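PDB 1J6U: UDP-N-acetylmuramate--L-alanine ligase from Thermotoga maritima, which catalyses the ATP-dependent ligation of L-alanine to UDP-N-acetylmuramate, a step in the peptidoglycan synthesis that builds the bacterial cell wall. Local coordinates for residues L30-N35 with R106-R111; M131-L136 with P143-G148; N100-F105 with Y168-S173; D73-T78 with P86-A91. All coordinates share one frame; numbering follows the deposited sequence.

Interaction 1 of 4, residues L30-N35 with R106-R111; sequences LHEFSN and RDTLKR
H31 and E32 meet T108 and R111 where helices 23-34 and 101-112 pair in the Rossmann-type N-terminal domain. The short helical segments run 36° from parallel with their axes 12.6 Å apart, so side-chain ends, not backbones, make the contact. From the first helix comes the imidazole of H31: its CG is anti to the backbone N (chi1 179°), which sends the ring straight across to the T108 methyl. There H31 CD2 lies 3.8 Å from T108 CG2, and NE2 of the same ring is equally near, so the methyl sits against the CD2-NE2 bond. One turn further along the second helix, R111 forms a long salt bridge, its NH1 3.6 Å from E32 OE2. The carboxylate oxygen reaches the guanidinium at its edge, near its plane; only OE2 takes part, and the two planes are turned 45° against each other.

Second-shell residues fix both first-helix groups. N37 ND2 is hydrogen-bonded to E32 OE1, while Y104 OH makes a weak bond to E32 OE2. The H31 ring is set by a hydrogen bond between ND1 and Y159 OH and by an edge-to-face pairing with F146. Within each segment a neighbour lies over one face of the flat group: T108 CA 3.8 Å above the R111 guanidinium plane and N35 ND2 3.5 Å above the H31 imidazole plane, both offset toward the rim.

Interaction 2 of 4, residues M131-L136 with P143-G148; sequences MVAHVL and PTVFLG
The backbone bond from V135 N to M131 O, at 2.8 Å, belongs to the helical turns that hold A133 and L136 against V145 and P143; no hydrogen bond crosses between helix and strand. The packing is instead carbon on carbon. V145 has CG1 anti to its backbone N and CG2 anti to its carbonyl carbon (chi1 -173°), and this turns both methyls onto one small methyl: A133 CB is 3.6 Å from V145 CG1 and 3.7 Å from V145 CG2. Nearer the end of the helix, P143 CG lies 3.8 Å from L136 CB, while P143 CD approaches the L136 carbonyl group at 4.1 Å from its O. With an alanine in place of P143 the ring atoms CG and CD are gone, which would probably open a gap beside L136 CB and the carbonyl. Helix 125-138 begins within the segment predicted to bind ATP, residues 121-127, and links parallel strands 116-120 and 144-146 in a beta-alpha-beta crossover that passes over strand 166-170, as in P-loop ATPase domains.

Interaction 3 of 4, residues N100-F105 with Y168-S173; sequences NRLHYF and YELDES
The rings of F105 and Y168 form a T-shaped (edge-to-face) pair: the edge of F105 points at the face of Y168, with centroids 5.3 Å apart and planes at 78°. Two ring atoms do the touching. F105 CE2 is 3.6 Å from Y168 CD1, and F105 CZ is 3.7 Å from Y168 CG, which lies in the plane of the phenylalanine ring. At the edge of the Y168 ring, in its plane, sits L170 CG, two residues further along the chain. F105 CG is anti to the backbone N (chi1 -178°), which carries CE2 and CZ out to the tyrosine. A turn earlier on the helix, L102 adds a looser methyl contact, its CD2 4.2 Å from L170 CD2.

Outside the pair, Y168 OH is hydrogen-bonded to E116 OE1, and F105 also meets F146 edge-to-face. A leucine in place of Y168 would probably leave the F105 edge without its aromatic face and E116 OE1 without its phenol partner. Helix 101-112 belongs to the N-terminal domain and strand 166-170 to the sheet of the central ATPase domain, so these residues pack one domain on the other, the side chain of L170 lying about 6 Å from that of K125, in the predicted ATP site. No hydrogen bond links the two segments; the contact is therefore held by aromatic edge-to-face and methyl packing, while the phenol OH is satisfied by E116.

Interaction 4 of 4, residues D73-T78 with P86-A91; sequences DLVIKT and PEIVRA
Around V75 and A91, whose CA atoms are 7.3 Å apart, strand 74-77 and helix 86-91 lie with axes 10.1 Å from each other and N-to-C directions at 146°, so the helix runs back over the strand, roughly antiparallel. V75 spreads its two methyls over this surface: with CG1 anti to the backbone N (chi1 162°), CG1 comes 3.9 Å from I88 CD1, and CG2 stands at the same distance, 3.9 Å, from A91 CB. I88 CD1 is thus shared, for K77 CD approaches it at 3.8 Å, the two side chains crossing at about a right angle. The lysine presents methylenes here, its chain bending at chi3 and chi4, and its NZ is hydrogen-bonded to N100 OD1. All four of these side chains also touch I98. Strand 74-77, helix 86-93 and the adjacent parallel strand 98-100 make up one beta-alpha-beta unit, and this largely apolar packing, with the lysine methylenes at one end, is the helix-on-sheet packing of a Rossmann-type domain.

From the N terminus, residues 30-35 open interaction 1, which stays open until 106-111. Within that loop interaction 4 opens and closes, joining strand 74-77 to the helix that follows. Interaction 3 begins at 100-105, before interaction 1 has closed, and ends at 168-173, so these two cross and share helix 101-112. Interaction 2 closes its own short loop inside the span of interaction 3, on a strand neighbouring 166-170. Interactions 1 and 4 are thus internal to the N-terminal domain and interaction 2 to the central one, while interaction 3 bridges them. Direct touches connect them too: G148 N with E169 OE1, Y104 with I76, and L109 with Y168.

Interaction 1 of 4, residues L30-N35 with R106-R111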
loop_
_atom_site.group_PDB
_atom_site.type_symbol
_atom_site.label_atom_id
_atom_site.label_comp_id
_atom_site.label_asym_id
_atom_site.label_seq_id
_atom_site.Cartn_x
_atom_site.Cartn_y
_atom_site.Cartn_z
ATOM N N LEU A 30 13.794 6.414 -8.517
ATOM C CA LEU A 30 14.881 6.118 -7.569
ATOM C C LEU A 30 15.783 4.982 -8.118
ATOM O O LEU A 30 16.997 5.054 -8.061
ATOM C CB LEU A 30 14.291 5.760 -6.203
ATOM C CG LEU A 30 13.757 6.932 -5.356
ATOM C CD1 LEU A 30 12.677 6.439 -4.405
ATOM C CD2 LEU A 30 14.885 7.585 -4.563
ATOM N N HIS A 31 15.174 3.941 -8.659
ATOM C CA HIS A 31 15.926 2.859 -9.264
ATOM C C HIS A 31 16.886 3.417 -10.345
ATOM O O HIS A 31 18.089 3.133 -10.332
ATOM C CB HIS A 31 14.942 1.855 -9.886
ATOM C CG HIS A 31 15.601 0.698 -10.557
ATOM N ND1 HIS A 31 16.423 -0.181 -9.886
ATOM C CD2 HIS A 31 15.562 0.275 -11.842
ATOM C CE1 HIS A 31 16.862 -1.096 -10.730
ATOM N NE2 HIS A 31 16.354 -0.842 -11.922
ATOM N N GLU A 32 16.352 4.219 -11.268
ATOM C CA GLU A 32 17.154 4.806 -12.339
ATOM C C GLU A 32 18.217 5.725 -11.754
ATOM O O GLU A 32 19.360 5.786 -12.223
ATOM C CB GLU A 32 16.251 5.574 -13.309
ATOM C CG GLU A 32 15.358 4.672 -14.152
ATOM C CD GLU A 32 16.161 3.706 -15.013
ATOM O OE1 GLU A 32 17.364 3.966 -15.204
ATOM O OE2 GLU A 32 15.601 2.694 -15.510
ATOM N N PHE A 33 17.829 6.446 -10.718
ATOM C CA PHE A 33 18.747 7.323 -10.011
ATOM C C PHE A 33 19.879 6.477 -9.402
ATOM O O PHE A 33 21.039 6.857 -9.437
ATOM C CB PHE A 33 18.016 7.993 -8.880
ATOM C CG PHE A 33 18.897 8.818 -8.027
ATOM C CD1 PHE A 33 19.457 9.988 -8.522
ATOM C CD2 PHE A 33 19.138 8.459 -6.713
ATOM C CE1 PHE A 33 20.235 10.794 -7.715
ATOM C CE2 PHE A 33 19.924 9.266 -5.895
ATOM C CZ PHE A 33 20.468 10.434 -6.398
ATOM N N SER A 34 19.512 5.333 -8.828
ATOM C CA SER A 34 20.480 4.427 -8.223
ATOM C C SER A 34 21.368 3.814 -9.297
ATOM O O SER A 34 22.464 3.363 -9.003
ATOM C CB SER A 34 19.770 3.308 -7.463
ATOM O OG SER A 34 19.205 3.793 -6.253
ATOM N N ASN A 35 20.902 3.798 -10.539
ATOM C CA ASN A 35 21.702 3.226 -11.610
ATOM C C ASN A 35 22.535 4.282 -12.270
ATOM O O ASN A 35 23.046 4.069 -13.348
ATOM C CB ASN A 35 20.836 2.568 -12.678
ATOM C CG ASN A 35 20.175 1.305 -12.198
ATOM O OD1 ASN A 35 20.458 0.815 -11.108
ATOM N ND2 ASN A 35 19.285 0.761 -13.018
ATOM N N ARG A 106 8.194 -2.887 -16.822
ATOM C CA ARG A 106 8.410 -4.211 -17.352
ATOM C C ARG A 106 9.705 -4.272 -18.114
ATOM O O ARG A 106 10.469 -5.232 -17.997
ATOM C CB ARG A 106 7.313 -4.638 -18.281
ATOM C CG ARG A 106 7.301 -6.132 -18.388
ATOM C CD ARG A 106 6.373 -6.624 -19.437
ATOM N NE ARG A 106 6.956 -6.420 -20.746
ATOM C CZ ARG A 106 6.349 -6.765 -21.862
ATOM N NH1 ARG A 106 5.151 -7.321 -21.799
ATOM N NH2 ARG A 106 6.935 -6.551 -23.028
ATOM N N ASP A 107 9.965 -3.254 -18.909
ATOM C CA ASP A 107 11.200 -3.257 -19.653
ATOM C C ASP A 107 12.333 -3.203 -18.659
ATOM O O ASP A 107 13.375 -3.829 -18.860
ATOM C CB ASP A 107 11.283 -2.060 -20.596
ATOM C CG ASP A 107 10.369 -2.203 -21.782
ATOM O OD1 ASP A 107 9.783 -3.308 -21.935
ATOM O OD2 ASP A 107 10.244 -1.221 -22.557
ATOM N N THR A 108 12.129 -2.465 -17.572
ATOM C CA THR A 108 13.192 -2.339 -16.587
ATOM C C THR A 108 13.507 -3.692 -15.968
ATOM O O THR A 108 14.666 -4.011 -15.713
ATOM C CB THR A 108 12.846 -1.285 -15.514
ATOM O OG1 THR A 108 13.466 -0.031 -15.869
ATOM C CG2 THR A 108 13.338 -1.742 -14.134
ATOM N N LEU A 109 12.483 -4.501 -15.747
ATOM C CA LEU A 109 12.731 -5.810 -15.198
ATOM C C LEU A 109 13.425 -6.638 -16.262
ATOM O O LEU A 109 14.374 -7.346 -15.948
ATOM C CB LEU A 109 11.426 -6.471 -14.761
ATOM C CG LEU A 109 10.758 -5.775 -13.579
ATOM C CD1 LEU A 109 9.473 -6.465 -13.206
ATOM C CD2 LEU A 109 11.732 -5.769 -12.438
ATOM N N LYS A 110 12.979 -6.557 -17.517
ATOM C CA LYS A 110 13.646 -7.330 -18.560
ATOM C C LYS A 110 15.134 -7.043 -18.513
ATOM O O LYS A 110 15.944 -7.949 -18.654
ATOM C CB LYS A 110 13.112 -7.013 -19.960
ATOM C CG LYS A 110 11.799 -7.717 -20.275
ATOM C CD LYS A 110 11.266 -7.448 -21.679
ATOM C CE LYS A 110 9.905 -8.129 -21.895
ATOM N NZ LYS A 110 9.475 -8.168 -23.325
ATOM N N ARG A 111 15.515 -5.792 -18.310
ATOM C CA ARG A 111 16.931 -5.499 -18.231
ATOM C C ARG A 111 17.532 -6.138 -16.965
ATOM O O ARG A 111 18.634 -6.680 -17.006
ATOM C CB ARG A 111 17.172 -3.989 -18.229
ATOM C CG ARG A 111 17.232 -3.357 -19.611
ATOM C CD ARG A 111 17.283 -1.827 -19.545
ATOM N NE ARG A 111 15.985 -1.242 -19.881
ATOM C CZ ARG A 111 15.359 -0.313 -19.156
ATOM N NH1 ARG A 111 15.898 0.166 -18.031
ATOM N NH2 ARG A 111 14.175 0.130 -19.553
#

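Interaction 2 of 4, residues M131-L136 with P143-G148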
loop_
_atom_site.group_PDB
_atom_site.type_symbol
_atom_site.label_atom_id
_atom_site.label_comp_id
_atom_site.label_asym_id
_atom_site.label_seq_id
_atom_site.Cartn_x
_atom_site.Cartn_y
_atom_site.Cartn_z
HETATM N N MSE A 131 6.121 -7.427 3.180
HETATM C CA MSE A 131 6.475 -8.620 3.941
HETATM C C MSE A 131 7.511 -9.466 3.161
HETATM O O MSE A 131 8.539 -9.839 3.723
HETATM C CB MSE A 131 5.233 -9.430 4.248
HETATM C CG MSE A 131 4.417 -8.851 5.314
HETATM SE SE MSE A 131 2.815 -9.852 5.567
HETATM C CE MSE A 131 2.388 -9.256 7.361
ATOM N N VAL A 132 7.237 -9.734 1.875
ATOM C CA VAL A 132 8.127 -10.499 1.025
ATOM C C VAL A 132 9.490 -9.844 1.019
ATOM O O VAL A 132 10.500 -10.507 1.273
ATOM C CB VAL A 132 7.589 -10.584 -0.433
ATOM C CG1 VAL A 132 8.614 -11.303 -1.362
ATOM C CG2 VAL A 132 6.297 -11.342 -0.440
ATOM N N ALA A 133 9.513 -8.547 0.727
ATOM C CA ALA A 133 10.755 -7.802 0.716
ATOM C C ALA A 133 11.454 -7.893 2.076
ATOM O O ALA A 133 12.670 -8.083 2.156
ATOM C CB ALA A 133 10.485 -6.308 0.381
ATOM N N HIS A 134 10.691 -7.688 3.143
ATOM C CA HIS A 134 11.256 -7.754 4.487
ATOM C C HIS A 134 11.899 -9.142 4.775
ATOM O O HIS A 134 12.996 -9.204 5.315
ATOM C CB HIS A 134 10.156 -7.411 5.491
ATOM C CG HIS A 134 10.542 -7.614 6.920
ATOM N ND1 HIS A 134 11.349 -6.734 7.606
ATOM C CD2 HIS A 134 10.163 -8.556 7.819
ATOM C CE1 HIS A 134 11.444 -7.116 8.867
ATOM N NE2 HIS A 134 10.733 -8.218 9.022
ATOM N N VAL A 135 11.205 -10.232 4.439
ATOM C CA VAL A 135 11.736 -11.599 4.596
ATOM C C VAL A 135 13.056 -11.734 3.796
ATOM O O VAL A 135 14.110 -12.078 4.336
ATOM C CB VAL A 135 10.747 -12.657 4.051
ATOM C CG1 VAL A 135 11.410 -14.029 4.025
ATOM C CG2 VAL A 135 9.488 -12.715 4.920
ATOM N N LEU A 136 12.999 -11.450 2.508
ATOM C CA LEU A 136 14.189 -11.534 1.681
ATOM C C LEU A 136 15.338 -10.706 2.282
ATOM O O LEU A 136 16.504 -11.108 2.266
ATOM C CB LEU A 136 13.869 -11.084 0.245
ATOM C CG LEU A 136 13.654 -12.134 -0.862
ATOM C CD1 LEU A 136 13.838 -13.552 -0.316
ATOM C CD2 LEU A 136 12.306 -11.962 -1.496
ATOM N N PRO A 143 17.555 -8.061 -1.797
ATOM C CA PRO A 143 16.654 -7.827 -2.926
ATOM C C PRO A 143 16.532 -6.369 -3.382
ATOM O O PRO A 143 16.797 -5.441 -2.632
ATOM C CB PRO A 143 15.313 -8.328 -2.389
ATOM C CG PRO A 143 15.395 -7.810 -0.923
ATOM C CD PRO A 143 16.811 -8.109 -0.513
ATOM N N THR A 144 16.145 -6.200 -4.635
ATOM C CA THR A 144 15.857 -4.886 -5.159
ATOM C C THR A 144 14.358 -4.858 -4.873
ATOM O O THR A 144 13.632 -5.810 -5.223
ATOM C CB THR A 144 16.106 -4.781 -6.695
ATOM O OG1 THR A 144 17.515 -4.738 -6.943
ATOM C CG2 THR A 144 15.498 -3.500 -7.260
ATOM N N VAL A 145 13.904 -3.792 -4.214
ATOM C CA VAL A 145 12.494 -3.649 -3.867
ATOM C C VAL A 145 11.792 -2.428 -4.500
ATOM O O VAL A 145 12.331 -1.332 -4.543
ATOM C CB VAL A 145 12.337 -3.568 -2.324
ATOM C CG1 VAL A 145 10.842 -3.583 -1.922
ATOM C CG2 VAL A 145 13.110 -4.727 -1.672
ATOM N N PHE A 146 10.580 -2.656 -4.988
ATOM C CA PHE A 146 9.753 -1.624 -5.575
ATOM C C PHE A 146 8.465 -1.751 -4.792
ATOM O O PHE A 146 7.647 -2.637 -5.050
ATOM C CB PHE A 146 9.469 -1.883 -7.074
ATOM C CG PHE A 146 10.638 -1.637 -7.955
ATOM C CD1 PHE A 146 11.583 -2.635 -8.179
ATOM C CD2 PHE A 146 10.833 -0.384 -8.540
ATOM C CE1 PHE A 146 12.704 -2.363 -8.980
ATOM C CE2 PHE A 146 11.951 -0.131 -9.327
ATOM C CZ PHE A 146 12.885 -1.122 -9.544
ATOM N N LEU A 147 8.266 -0.843 -3.851
ATOM C CA LEU A 147 7.080 -0.891 -3.015
ATOM C C LEU A 147 6.094 0.205 -3.364
ATOM O O LEU A 147 6.497 1.321 -3.697
ATOM C CB LEU A 147 7.496 -0.682 -1.569
ATOM C CG LEU A 147 7.010 -1.646 -0.511
ATOM C CD1 LEU A 147 7.055 -0.871 0.791
ATOM C CD2 LEU A 147 5.607 -2.186 -0.811
ATOM N N GLY A 148 4.809 -0.113 -3.243
ATOM C CA GLY A 148 3.757 0.864 -3.484
ATOM C C GLY A 148 3.378 1.526 -2.165
ATOM O O GLY A 148 2.221 1.854 -1.922
#

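Interaction 3 of 4, residues N100-F105 with Y168-S173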
loop_
_atom_site.group_PDB
_atom_site.type_symbol
_atom_site.label_atom_id
_atom_site.label_comp_id
_atom_site.label_asym_id
_atom_site.label_seq_id
_atom_site.Cartn_x
_atom_site.Cartn_y
_atom_site.Cartn_z
ATOM N N ASN A 100 5.175 4.767 -20.868
ATOM C CA ASN A 100 4.252 4.614 -19.742
ATOM C C ASN A 100 4.902 3.840 -18.607
ATOM O O ASN A 100 5.623 2.868 -18.840
ATOM C CB ASN A 100 2.978 3.925 -20.214
ATOM C CG ASN A 100 2.161 4.829 -21.151
ATOM O OD1 ASN A 100 1.775 5.940 -20.772
ATOM N ND2 ASN A 100 1.919 4.368 -22.376
ATOM N N ARG A 101 4.663 4.308 -17.385
ATOM C CA ARG A 101 5.198 3.724 -16.161
ATOM C C ARG A 101 5.292 2.186 -16.153
ATOM O O ARG A 101 6.392 1.632 -16.126
ATOM C CB ARG A 101 4.346 4.200 -14.980
ATOM C CG ARG A 101 4.917 3.904 -13.579
ATOM C CD ARG A 101 3.953 4.397 -12.471
ATOM N NE ARG A 101 2.584 3.913 -12.704
ATOM C CZ ARG A 101 1.475 4.474 -12.202
ATOM N NH1 ARG A 101 0.262 3.966 -12.472
ATOM N NH2 ARG A 101 1.567 5.552 -11.427
ATOM N N LEU A 102 4.150 1.504 -16.227
ATOM C CA LEU A 102 4.131 0.046 -16.137
ATOM C C LEU A 102 4.956 -0.593 -17.194
ATOM O O LEU A 102 5.793 -1.458 -16.915
ATOM C CB LEU A 102 2.719 -0.514 -16.236
ATOM C CG LEU A 102 2.273 -1.454 -15.127
ATOM C CD1 LEU A 102 1.250 -2.394 -15.713
ATOM C CD2 LEU A 102 3.468 -2.219 -14.527
ATOM N N HIS A 103 4.700 -0.165 -18.419
ATOM C CA HIS A 103 5.416 -0.680 -19.566
ATOM C C HIS A 103 6.924 -0.486 -19.401
ATOM O O HIS A 103 7.701 -1.376 -19.707
ATOM C CB HIS A 103 4.941 0.031 -20.832
ATOM C CG HIS A 103 5.590 -0.484 -22.067
ATOM N ND1 HIS A 103 5.082 -1.548 -22.781
ATOM C CD2 HIS A 103 6.767 -0.160 -22.655
ATOM C CE1 HIS A 103 5.920 -1.861 -23.754
ATOM N NE2 HIS A 103 6.950 -1.035 -23.698
ATOM N N TYR A 104 7.339 0.682 -18.923
ATOM C CA TYR A 104 8.760 0.959 -18.736
ATOM C C TYR A 104 9.321 0.070 -17.620
ATOM O O TYR A 104 10.457 -0.419 -17.676
ATOM C CB TYR A 104 8.960 2.413 -18.359
ATOM C CG TYR A 104 10.406 2.779 -18.182
ATOM C CD1 TYR A 104 11.262 2.883 -19.286
ATOM C CD2 TYR A 104 10.924 3.052 -16.910
ATOM C CE1 TYR A 104 12.601 3.266 -19.127
ATOM C CE2 TYR A 104 12.254 3.423 -16.742
ATOM C CZ TYR A 104 13.081 3.533 -17.853
ATOM O OH TYR A 104 14.374 3.931 -17.676
ATOM N N PHE A 105 8.507 -0.109 -16.590
ATOM C CA PHE A 105 8.877 -0.951 -15.482
ATOM C C PHE A 105 9.120 -2.380 -16.011
ATOM O O PHE A 105 10.137 -3.019 -15.697
ATOM C CB PHE A 105 7.754 -0.955 -14.449
ATOM C CG PHE A 105 8.075 -1.755 -13.251
ATOM C CD1 PHE A 105 9.222 -1.474 -12.511
ATOM C CD2 PHE A 105 7.262 -2.813 -12.872
ATOM C CE1 PHE A 105 9.563 -2.238 -11.399
ATOM C CE2 PHE A 105 7.590 -3.586 -11.764
ATOM C CZ PHE A 105 8.745 -3.292 -11.027
ATOM N N TYR A 168 8.392 -6.851 -6.250
ATOM C CA TYR A 168 7.558 -5.724 -6.650
ATOM C C TYR A 168 6.070 -5.997 -6.604
ATOM O O TYR A 168 5.598 -7.126 -6.524
ATOM C CB TYR A 168 7.953 -5.253 -8.036
ATOM C CG TYR A 168 7.797 -6.319 -9.078
ATOM C CD1 TYR A 168 6.606 -6.442 -9.812
ATOM C CD2 TYR A 168 8.848 -7.225 -9.338
ATOM C CE1 TYR A 168 6.460 -7.439 -10.789
ATOM C CE2 TYR A 168 8.714 -8.229 -10.320
ATOM C CZ TYR A 168 7.524 -8.320 -11.037
ATOM O OH TYR A 168 7.428 -9.246 -12.026
ATOM N N GLU A 169 5.347 -4.903 -6.654
ATOM C CA GLU A 169 3.899 -4.863 -6.587
ATOM C C GLU A 169 3.369 -4.724 -8.022
ATOM O O GLU A 169 3.895 -3.974 -8.782
ATOM C CB GLU A 169 3.552 -3.620 -5.755
ATOM C CG GLU A 169 2.152 -3.456 -5.242
ATOM C CD GLU A 169 2.014 -2.223 -4.332
ATOM O OE1 GLU A 169 2.688 -2.163 -3.268
ATOM O OE2 GLU A 169 1.228 -1.310 -4.689
ATOM N N LEU A 170 2.355 -5.470 -8.408
ATOM C CA LEU A 170 1.790 -5.310 -9.733
ATOM C C LEU A 170 0.380 -4.804 -9.519
ATOM O O LEU A 170 -0.411 -5.418 -8.802
ATOM C CB LEU A 170 1.710 -6.643 -10.486
ATOM C CG LEU A 170 2.877 -6.977 -11.389
ATOM C CD1 LEU A 170 2.546 -8.227 -12.158
ATOM C CD2 LEU A 170 3.108 -5.848 -12.352
ATOM N N ASP A 171 0.039 -3.690 -10.140
ATOM C CA ASP A 171 -1.315 -3.189 -9.966
ATOM C C ASP A 171 -2.272 -3.826 -10.970
ATOM O O ASP A 171 -2.154 -3.621 -12.177
ATOM C CB ASP A 171 -1.335 -1.670 -10.113
ATOM C CG ASP A 171 -2.729 -1.137 -10.183
ATOM O OD1 ASP A 171 -3.560 -1.585 -9.361
ATOM O OD2 ASP A 171 -2.987 -0.279 -11.063
ATOM N N GLU A 172 -3.228 -4.595 -10.476
ATOM C CA GLU A 172 -4.150 -5.239 -11.369
ATOM C C GLU A 172 -5.183 -4.274 -11.915
ATOM O O GLU A 172 -6.260 -4.680 -12.376
ATOM C CB GLU A 172 -4.830 -6.445 -10.690
ATOM C CG GLU A 172 -5.361 -6.267 -9.254
ATOM C CD GLU A 172 -6.461 -5.234 -9.124
ATOM O OE1 GLU A 172 -6.145 -4.026 -9.244
ATOM O OE2 GLU A 172 -7.635 -5.629 -8.905
ATOM N N SER A 173 -4.869 -2.989 -11.867
ATOM C CA SER A 173 -5.819 -2.021 -12.392
ATOM C C SER A 173 -5.531 -1.899 -13.848
ATOM O O SER A 173 -6.429 -1.704 -14.647
ATOM C CB SER A 173 -5.668 -0.661 -11.724
ATOM O OG SER A 173 -6.222 -0.746 -10.436
#

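Interaction 4 of 4, residues D73-T78 with P86-A91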
loop_
_atom_site.group_PDB
_atom_site.type_symbol
_atom_site.label_atom_id
_atom_site.label_comp_id
_atom_site.label_asym_id
_atom_site.label_seq_id
_atom_site.Cartn_x
_atom_site.Cartn_y
_atom_site.Cartn_z
ATOM N N ASP A 73 16.354 12.381 -22.699
ATOM C CA ASP A 73 16.470 11.424 -23.773
ATOM C C ASP A 73 15.239 10.596 -23.695
ATOM O O ASP A 73 14.858 9.890 -24.638
ATOM C CB ASP A 73 17.660 10.498 -23.542
ATOM C CG ASP A 73 18.926 11.257 -23.342
ATOM O OD1 ASP A 73 19.170 12.175 -24.153
ATOM O OD2 ASP A 73 19.671 10.954 -22.383
ATOM N N LEU A 74 14.597 10.686 -22.548
ATOM C CA LEU A 74 13.447 9.850 -22.347
ATOM C C LEU A 74 12.439 10.492 -21.430
ATOM O O LEU A 74 12.796 11.167 -20.465
ATOM C CB LEU A 74 13.936 8.526 -21.765
ATOM C CG LEU A 74 12.821 7.519 -21.621
ATOM C CD1 LEU A 74 12.266 7.253 -23.032
ATOM C CD2 LEU A 74 13.339 6.248 -20.916
ATOM N N VAL A 75 11.168 10.276 -21.730
ATOM C CA VAL A 75 10.121 10.828 -20.901
ATOM C C VAL A 75 9.227 9.694 -20.471
ATOM O O VAL A 75 8.760 8.931 -21.320
ATOM C CB VAL A 75 9.217 11.826 -21.660
ATOM C CG1 VAL A 75 7.910 12.007 -20.872
ATOM C CG2 VAL A 75 9.903 13.163 -21.818
ATOM N N ILE A 76 8.973 9.594 -19.166
ATOM C CA ILE A 76 8.081 8.562 -18.658
ATOM C C ILE A 76 6.871 9.218 -18.007
ATOM O O ILE A 76 7.002 10.227 -17.282
ATOM C CB ILE A 76 8.774 7.690 -17.618
ATOM C CG1 ILE A 76 10.036 7.090 -18.227
ATOM C CG2 ILE A 76 7.812 6.604 -17.152
ATOM C CD1 ILE A 76 10.803 6.261 -17.275
ATOM N N LYS A 77 5.696 8.652 -18.260
ATOM C CA LYS A 77 4.465 9.210 -17.696
ATOM C C LYS A 77 3.537 8.160 -17.088
ATOM O O LYS A 77 3.523 7.000 -17.487
ATOM C CB LYS A 77 3.702 9.987 -18.777
ATOM C CG LYS A 77 3.076 9.120 -19.855
ATOM C CD LYS A 77 2.598 9.968 -21.023
ATOM C CE LYS A 77 1.183 9.646 -21.433
ATOM N NZ LYS A 77 0.978 8.331 -22.091
ATOM N N THR A 78 2.754 8.583 -16.119
ATOM C CA THR A 78 1.801 7.695 -15.478
ATOM C C THR A 78 0.480 7.723 -16.237
ATOM O O THR A 78 0.178 8.671 -16.958
ATOM C CB THR A 78 1.526 8.157 -14.081
ATOM O OG1 THR A 78 0.554 9.219 -14.119
ATOM C CG2 THR A 78 2.826 8.646 -13.449
ATOM N N PRO A 86 1.308 20.044 -20.673
ATOM C CA PRO A 86 2.338 20.759 -21.430
ATOM C C PRO A 86 3.658 20.011 -21.621
ATOM O O PRO A 86 4.309 20.169 -22.646
ATOM C CB PRO A 86 2.509 22.079 -20.646
ATOM C CG PRO A 86 1.999 21.768 -19.279
ATOM C CD PRO A 86 0.805 20.860 -19.559
ATOM N N GLU A 87 4.053 19.194 -20.649
ATOM C CA GLU A 87 5.309 18.473 -20.745
ATOM C C GLU A 87 5.215 17.402 -21.791
ATOM O O GLU A 87 6.166 17.122 -22.515
ATOM C CB GLU A 87 5.678 17.868 -19.392
ATOM C CG GLU A 87 6.130 18.954 -18.400
ATOM C CD GLU A 87 6.259 18.472 -16.952
ATOM O OE1 GLU A 87 6.757 17.344 -16.750
ATOM O OE2 GLU A 87 5.889 19.229 -16.020
ATOM N N ILE A 88 4.059 16.794 -21.883
ATOM C CA ILE A 88 3.920 15.764 -22.866
ATOM C C ILE A 88 3.847 16.417 -24.239
ATOM O O ILE A 88 4.377 15.872 -25.216
ATOM C CB ILE A 88 2.677 14.870 -22.564
ATOM C CG1 ILE A 88 2.938 14.090 -21.276
ATOM C CG2 ILE A 88 2.417 13.866 -23.723
ATOM C CD1 ILE A 88 4.292 13.339 -21.296
ATOM N N VAL A 89 3.217 17.590 -24.324
ATOM C CA VAL A 89 3.125 18.258 -25.619
ATOM C C VAL A 89 4.526 18.642 -26.096
ATOM O O VAL A 89 4.879 18.364 -27.257
ATOM C CB VAL A 89 2.174 19.490 -25.602
ATOM C CG1 VAL A 89 2.277 20.238 -26.914
ATOM C CG2 VAL A 89 0.760 19.024 -25.465
ATOM N N ARG A 90 5.330 19.239 -25.211
ATOM C CA ARG A 90 6.684 19.601 -25.592
ATOM C C ARG A 90 7.417 18.339 -26.035
ATOM O O ARG A 90 7.960 18.275 -27.146
ATOM C CB ARG A 90 7.432 20.258 -24.445
ATOM C CG ARG A 90 8.933 20.362 -24.702
ATOM C CD ARG A 90 9.323 21.533 -25.635
ATOM N NE ARG A 90 9.855 22.613 -24.837
ATOM C CZ ARG A 90 11.122 22.997 -24.830
ATOM N NH1 ARG A 90 12.003 22.394 -25.606
ATOM N NH2 ARG A 90 11.511 23.964 -24.009
ATOM N N ALA A 91 7.400 17.322 -25.187
ATOM C CA ALA A 91 8.067 16.069 -25.515
ATOM C C ALA A 91 7.631 15.546 -26.882
ATOM O O ALA A 91 8.457 15.108 -27.675
ATOM C CB ALA A 91 7.783 15.014 -24.446
#